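Local structure of mitogen-activated protein kinase, putative (Map kinase-like protein) (3PG1) at residues Q21-F29 / C39-V49; K245-P253 / S275-V285. The protein probably acts as a MAP-kinase-like serine/threonine protein kinase of Leishmania major, transferring phosphate from ATP to hydroxyl groups of protein substrates. All blocks are in the same frame, centred on the assembly; numbering follows the deposited sequence.

Contact 1 of 2, residues Q21-F29 / C39-V49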
# COMPACT_ATOMS: atom_id res chain seq x y z
N GLN A 21 -15.36 -27.18 -8.64
CA GLN A 21 -16.34 -27.36 -7.54
C GLN A 21 -16.07 -26.32 -6.40
O GLN A 21 -16.31 -26.59 -5.22
CB GLN A 21 -16.39 -28.83 -7.01
CG GLN A 21 -16.67 -29.87 -8.10
CD GLN A 21 -17.39 -31.12 -7.62
OE1 GLN A 21 -18.54 -31.07 -7.18
NE2 GLN A 21 -16.78 -32.28 -7.82
N SER A 22 -15.57 -25.12 -6.80
CA SER A 22 -15.24 -23.99 -5.93
C SER A 22 -16.44 -23.51 -5.10
O SER A 22 -17.59 -23.62 -5.57
CB SER A 22 -14.63 -22.84 -6.73
OG SER A 22 -15.51 -21.74 -6.86
N PRO A 23 -16.21 -22.96 -3.88
CA PRO A 23 -17.35 -22.49 -3.07
C PRO A 23 -17.87 -21.10 -3.46
O PRO A 23 -18.67 -20.52 -2.71
CB PRO A 23 -16.77 -22.50 -1.64
CG PRO A 23 -15.32 -22.21 -1.83
CD PRO A 23 -14.93 -22.81 -3.16
N TYR A 24 -17.45 -20.58 -4.62
CA TYR A 24 -17.78 -19.24 -5.09
C TYR A 24 -18.87 -19.10 -6.12
O TYR A 24 -19.15 -20.03 -6.89
CB TYR A 24 -16.50 -18.50 -5.56
CG TYR A 24 -15.39 -18.55 -4.53
CD1 TYR A 24 -15.42 -17.75 -3.40
CD2 TYR A 24 -14.33 -19.45 -4.67
CE1 TYR A 24 -14.43 -17.83 -2.43
CE2 TYR A 24 -13.33 -19.53 -3.71
CZ TYR A 24 -13.38 -18.73 -2.59
OH TYR A 24 -12.40 -18.82 -1.63
N THR A 25 -19.50 -17.93 -6.12
CA THR A 25 -20.54 -17.51 -7.06
C THR A 25 -20.08 -16.16 -7.62
O THR A 25 -20.06 -15.17 -6.88
CB THR A 25 -21.92 -17.45 -6.37
OG1 THR A 25 -22.21 -18.72 -5.76
CG2 THR A 25 -23.04 -17.07 -7.33
N VAL A 26 -19.65 -16.14 -8.90
CA VAL A 26 -19.17 -14.94 -9.60
C VAL A 26 -20.40 -14.08 -9.94
O VAL A 26 -21.21 -14.47 -10.78
CB VAL A 26 -18.33 -15.27 -10.86
CG1 VAL A 26 -17.69 -14.02 -11.45
CG2 VAL A 26 -17.27 -16.33 -10.56
N GLN A 27 -20.54 -12.93 -9.27
CA GLN A 27 -21.68 -12.03 -9.45
C GLN A 27 -21.50 -11.00 -10.55
O GLN A 27 -22.37 -10.87 -11.41
CB GLN A 27 -22.06 -11.35 -8.12
CG GLN A 27 -22.75 -12.27 -7.11
CD GLN A 27 -23.22 -11.52 -5.88
OE1 GLN A 27 -22.47 -10.75 -5.26
NE2 GLN A 27 -24.46 -11.74 -5.50
N ARG A 28 -20.39 -10.23 -10.51
CA ARG A 28 -20.15 -9.17 -11.49
C ARG A 28 -18.67 -8.97 -11.81
O ARG A 28 -17.80 -9.42 -11.07
CB ARG A 28 -20.80 -7.84 -11.02
CG ARG A 28 -20.10 -7.21 -9.83
CD ARG A 28 -20.97 -6.22 -9.08
NE ARG A 28 -20.50 -6.07 -7.70
CZ ARG A 28 -19.57 -5.21 -7.30
NH1 ARG A 28 -19.00 -4.39 -8.17
NH2 ARG A 28 -19.21 -5.16 -6.03
N PHE A 29 -18.41 -8.30 -12.94
CA PHE A 29 -17.07 -7.97 -13.39
C PHE A 29 -16.62 -6.70 -12.66
O PHE A 29 -17.39 -5.73 -12.58
CB PHE A 29 -17.05 -7.78 -14.91
CG PHE A 29 -15.72 -7.38 -15.49
CD1 PHE A 29 -14.76 -8.34 -15.79
CD2 PHE A 29 -15.43 -6.04 -15.75
CE1 PHE A 29 -13.53 -7.96 -16.33
CE2 PHE A 29 -14.19 -5.67 -16.28
CZ PHE A 29 -13.26 -6.63 -16.58
N CYS A 39 -12.99 -10.11 -10.63
CA CYS A 39 -14.44 -10.23 -10.58
C CYS A 39 -14.92 -10.21 -9.14
O CYS A 39 -14.29 -10.80 -8.27
CB CYS A 39 -14.92 -11.49 -11.30
SG CYS A 39 -15.02 -11.32 -13.10
N ALA A 40 -16.05 -9.53 -8.89
CA ALA A 40 -16.65 -9.51 -7.57
C ALA A 40 -17.60 -10.71 -7.46
O ALA A 40 -18.51 -10.87 -8.29
CB ALA A 40 -17.39 -8.21 -7.34
N GLY A 41 -17.34 -11.57 -6.49
CA GLY A 41 -18.12 -12.76 -6.22
C GLY A 41 -18.52 -12.85 -4.76
O GLY A 41 -18.41 -11.87 -4.02
N VAL A 42 -19.00 -14.04 -4.35
CA VAL A 42 -19.43 -14.31 -2.97
C VAL A 42 -18.93 -15.71 -2.56
O VAL A 42 -18.98 -16.63 -3.38
CB VAL A 42 -20.98 -14.15 -2.85
CG1 VAL A 42 -21.55 -14.88 -1.64
CG2 VAL A 42 -21.39 -12.68 -2.81
N ASP A 43 -18.44 -15.87 -1.31
CA ASP A 43 -18.03 -17.19 -0.81
C ASP A 43 -19.28 -18.03 -0.37
O ASP A 43 -20.41 -17.55 -0.48
CB ASP A 43 -16.93 -17.07 0.29
CG ASP A 43 -17.36 -16.54 1.65
OD1 ASP A 43 -18.48 -15.99 1.76
OD2 ASP A 43 -16.58 -16.67 2.61
N SER A 44 -19.08 -19.27 0.11
CA SER A 44 -20.20 -20.13 0.52
C SER A 44 -20.99 -19.64 1.77
O SER A 44 -22.03 -20.21 2.09
CB SER A 44 -19.75 -21.58 0.68
OG SER A 44 -18.83 -21.73 1.75
N GLU A 45 -20.50 -18.57 2.43
CA GLU A 45 -21.10 -17.98 3.64
C GLU A 45 -21.72 -16.58 3.43
O GLU A 45 -22.16 -15.95 4.40
CB GLU A 45 -20.07 -17.95 4.79
N GLY A 46 -21.77 -16.12 2.18
CA GLY A 46 -22.34 -14.82 1.83
C GLY A 46 -21.37 -13.66 1.83
O GLY A 46 -21.71 -12.58 1.33
N ILE A 47 -20.14 -13.84 2.38
CA ILE A 47 -19.12 -12.79 2.44
C ILE A 47 -18.57 -12.39 1.05
O ILE A 47 -18.06 -13.25 0.32
CB ILE A 47 -17.99 -13.12 3.45
N PRO A 48 -18.68 -11.09 0.67
CA PRO A 48 -18.19 -10.65 -0.66
C PRO A 48 -16.68 -10.78 -0.83
O PRO A 48 -15.90 -10.42 0.06
CB PRO A 48 -18.63 -9.18 -0.73
CG PRO A 48 -19.71 -9.03 0.32
CD PRO A 48 -19.28 -9.96 1.41
N VAL A 49 -16.29 -11.33 -2.00
CA VAL A 49 -14.88 -11.56 -2.35
C VAL A 49 -14.54 -10.98 -3.72
O VAL A 49 -15.41 -10.79 -4.57
CB VAL A 49 -14.43 -13.05 -2.24
CG1 VAL A 49 -14.41 -13.53 -0.79
CG2 VAL A 49 -15.27 -13.98 -3.12
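Ala40 O accepts two backbone donors from 21-29: Gln27 N at 3.1 Å and Arg28 N at 3.0 Å, the latter nearly straight, with an N-H...O angle of 174°. Because Gln27 and Arg28 both face Ala40, the antiparallel register slips by one residue, which defines a classic beta bulge. The close-packed part is the backbone, Ala40 and the Val26-Cys39 pair. The strands come close at Gly41, which forms a non-hydrogen-bonded pair with Val26, their CA atoms 4.2 Å apart; Val26 CG1, anti to the backbone N (chi1 -172°), reaches Cys39 CB at 3.8 Å. Helix 7-19 closes over Val26 with Met10, Ile14 and Leu17. The solvent side is that of Thr25, Arg28 and the bulged Gln27, all exposed, although Ala40 is buried: Ala40 CB lies 3.6 Å above the centre of the Arg28 guanidinium plane. From the bulge, Gln27 brings OE1 to 3.3 Å from Val42 CG2. Near the turn from Asp43 to Gly46, the Tyr24 ring runs past Asp43, CE1 to CB 3.8 Å, and also meets Val49 CG2 through CD1. The chemistry thus divides the work: backbone bonds set the register of this first hairpin of the kinase N-lobe, Val26 packs the strand against helix 7-19, and outside partners hold two polar ends, Asp96 that of Tyr24 by a hydrogen bond to OH and Arg95 that of Asp43 by a salt bridge to OD2.

Contact 2 of 2, residues K245-P253 / S275-V285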
# COMPACT_ATOMS: atom_id res chain seq x y z
N LYS A 245 6.05 23.21 -2.61
CA LYS A 245 4.86 23.07 -1.76
C LYS A 245 5.20 22.46 -0.41
O LYS A 245 4.64 22.86 0.61
CB LYS A 245 3.79 22.23 -2.49
CG LYS A 245 3.05 23.14 -3.51
CD LYS A 245 2.22 22.34 -4.48
CE LYS A 245 1.71 23.22 -5.60
NZ LYS A 245 2.77 23.50 -6.60
N ILE A 246 6.14 21.51 -0.40
CA ILE A 246 6.54 20.85 0.84
C ILE A 246 7.30 21.84 1.73
O ILE A 246 6.99 21.97 2.93
CB ILE A 246 7.40 19.58 0.52
CG1 ILE A 246 6.54 18.45 -0.12
CG2 ILE A 246 8.15 19.10 1.80
CD1 ILE A 246 7.40 17.15 -0.65
N VAL A 247 8.33 22.48 1.16
CA VAL A 247 9.21 23.43 1.85
C VAL A 247 8.43 24.66 2.39
O VAL A 247 8.71 25.10 3.50
CB VAL A 247 10.44 23.79 0.98
CG1 VAL A 247 11.15 25.05 1.46
CG2 VAL A 247 11.42 22.61 0.94
N GLU A 248 7.42 25.13 1.67
CA GLU A 248 6.53 26.20 2.09
C GLU A 248 5.89 25.86 3.43
O GLU A 248 5.66 26.75 4.23
CB GLU A 248 5.39 26.41 1.09
CG GLU A 248 5.73 27.30 -0.08
CD GLU A 248 4.58 27.56 -1.04
OE1 GLU A 248 3.48 26.99 -0.84
OE2 GLU A 248 4.79 28.31 -2.02
N VAL A 249 5.59 24.58 3.68
CA VAL A 249 4.99 24.13 4.93
C VAL A 249 6.07 23.82 5.96
O VAL A 249 6.06 24.42 7.04
CB VAL A 249 4.00 22.94 4.70
CG1 VAL A 249 3.70 22.18 5.99
CG2 VAL A 249 2.71 23.41 4.03
N VAL A 250 7.02 22.91 5.61
CA VAL A 250 8.04 22.43 6.54
C VAL A 250 9.26 23.34 6.78
O VAL A 250 9.99 23.16 7.74
CB VAL A 250 8.41 20.94 6.33
CG1 VAL A 250 7.17 20.04 6.25
CG2 VAL A 250 9.31 20.76 5.10
N GLY A 251 9.48 24.29 5.93
CA GLY A 251 10.65 25.15 6.06
C GLY A 251 11.82 24.58 5.29
O GLY A 251 11.89 23.37 5.03
N THR A 252 12.72 25.47 4.91
CA THR A 252 13.89 25.15 4.11
C THR A 252 14.80 24.14 4.84
O THR A 252 15.28 24.45 5.92
CB THR A 252 14.61 26.46 3.74
OG1 THR A 252 13.71 27.29 3.01
CG2 THR A 252 15.89 26.23 2.94
N PRO A 253 15.06 22.95 4.27
CA PRO A 253 15.98 22.01 4.94
C PRO A 253 17.43 22.45 4.74
O PRO A 253 17.71 23.21 3.81
CB PRO A 253 15.72 20.69 4.19
CG PRO A 253 15.36 21.14 2.81
CD PRO A 253 14.55 22.39 3.00
N SER A 275 16.73 29.00 -1.61
CA SER A 275 15.66 28.72 -0.66
C SER A 275 15.99 29.25 0.73
O SER A 275 16.97 28.82 1.34
CB SER A 275 15.34 27.22 -0.63
OG SER A 275 14.14 26.93 0.06
N ASN A 276 15.20 30.23 1.20
CA ASN A 276 15.34 30.86 2.51
C ASN A 276 13.91 31.16 2.97
O ASN A 276 13.47 32.32 3.02
CB ASN A 276 16.20 32.15 2.41
CG ASN A 276 16.79 32.62 3.72
OD1 ASN A 276 16.22 32.47 4.81
ND2 ASN A 276 17.96 33.25 3.64
N VAL A 277 13.17 30.08 3.24
CA VAL A 277 11.76 30.11 3.59
C VAL A 277 11.54 29.58 5.02
O VAL A 277 11.99 28.49 5.34
CB VAL A 277 10.96 29.36 2.47
CG1 VAL A 277 9.63 28.80 2.97
CG2 VAL A 277 10.75 30.24 1.25
N PRO A 278 10.83 30.36 5.88
CA PRO A 278 10.56 29.87 7.24
C PRO A 278 9.43 28.84 7.24
O PRO A 278 8.59 28.84 6.34
CB PRO A 278 10.16 31.14 7.99
CG PRO A 278 9.59 32.03 6.96
CD PRO A 278 10.21 31.69 5.64
N ALA A 279 9.39 27.96 8.27
CA ALA A 279 8.30 26.99 8.39
C ALA A 279 7.00 27.78 8.67
O ALA A 279 7.05 28.86 9.30
CB ALA A 279 8.59 26.03 9.54
N ARG A 280 5.84 27.28 8.17
CA ARG A 280 4.57 27.96 8.44
C ARG A 280 4.06 27.51 9.80
O ARG A 280 4.55 26.50 10.32
CB ARG A 280 3.50 27.69 7.35
CG ARG A 280 3.80 28.38 6.01
CD ARG A 280 2.57 28.81 5.24
NE ARG A 280 1.59 27.75 5.00
CZ ARG A 280 1.36 27.19 3.81
NH1 ARG A 280 2.07 27.55 2.75
NH2 ARG A 280 0.43 26.26 3.68
N ALA A 281 3.11 28.27 10.39
CA ALA A 281 2.50 27.83 11.64
C ALA A 281 1.63 26.64 11.22
O ALA A 281 0.95 26.70 10.19
CB ALA A 281 1.63 28.94 12.25
N TRP A 282 1.72 25.54 11.96
CA TRP A 282 0.96 24.34 11.62
C TRP A 282 -0.57 24.56 11.72
O TRP A 282 -1.30 24.04 10.86
CB TRP A 282 1.47 23.12 12.38
CG TRP A 282 2.73 22.57 11.76
CD1 TRP A 282 4.01 22.83 12.14
CD2 TRP A 282 2.81 21.75 10.59
NE1 TRP A 282 4.89 22.19 11.30
CE2 TRP A 282 4.18 21.48 10.36
CE3 TRP A 282 1.86 21.12 9.77
CZ2 TRP A 282 4.62 20.62 9.37
CZ3 TRP A 282 2.29 20.24 8.80
CH2 TRP A 282 3.66 19.99 8.61
N THR A 283 -1.02 25.45 12.65
CA THR A 283 -2.43 25.86 12.84
C THR A 283 -3.05 26.38 11.52
O THR A 283 -4.25 26.24 11.30
CB THR A 283 -2.57 26.91 13.96
OG1 THR A 283 -1.66 27.98 13.70
CG2 THR A 283 -2.31 26.35 15.33
N ALA A 284 -2.23 26.95 10.63
CA ALA A 284 -2.62 27.48 9.33
C ALA A 284 -2.70 26.40 8.24
O ALA A 284 -3.50 26.51 7.31
CB ALA A 284 -1.64 28.57 8.91
N VAL A 285 -1.82 25.38 8.33
CA VAL A 285 -1.76 24.28 7.38
C VAL A 285 -2.94 23.29 7.60
O VAL A 285 -3.53 22.79 6.63
CB VAL A 285 -0.39 23.51 7.50
CG1 VAL A 285 -0.26 22.48 6.39
CG2 VAL A 285 0.81 24.47 7.49
O HOH W 1 7.05 29.73 4.59
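Ser275 OG meets Thr252 OG1 at 3.0 Å, a hydroxyl pair in which either could donate. Two residues on, Val277 grips Thr252 from both directions: its N donates to Thr252 OG1 at 2.9 Å, and its O receives Thr252 N at 165°. The Thr252 rotamer turns OG1 to Val277 N and Ser275 OG while CG2 goes to Ser275 O. Val277 CG1 meanwhile rests near Val247 O. Ala279 then passes close to Gly251, CA to CA 3.8 Å, where the helix has ended with a positive phi. Arg280 N donates to Val249 O at 3.1 Å (162°), so a carbonyl of the last helical turn finds its partner in the second segment. The Arg280 side chain, bent at chi2 and chi3, folds back along the helix; Val249 CG2 lies 3.6 Å above its guanidinium plane, toward the rim, and Glu248 OE1 sits at the edge in plane, a long salt bridge of 3.9 Å to NH1. At Trp282, Val249 CG1 stands over the six-membered ring, 3.9 Å from the centroid and 29° off the normal, a CH-pi contact. Val285 completes the apolar cluster, its CG1 3.9 Å from Val249 CG2. The strip therefore runs past the C-terminal end of helix 239-250, while Trp282 packs against Leu294, Ile297 and Ala298 of helix 291-300 and Val285 O accepts from Asn229 at the end of helix 214-229.

Contacts 1 and 2 lie on opposite sides of the chain's centre, their own centres 50 Å apart and their nearest atoms about 34 Å apart, so the two do not touch. Contact 1 belongs to the N-lobe sheet, and the turn between strands 25-33 and 36-42 corresponds to the glycine-rich loop that in protein kinases covers the ATP phosphates. Contact 2 lies in the C-lobe, where the residues between 245-253 and 275-285 fit the MAP-kinase insert that follows helix G. The nucleotide cleft, as in other kinases, should fall between the lobes; contact 1 is thus linked to it through its hairpin, whereas contact 2 is peripheral.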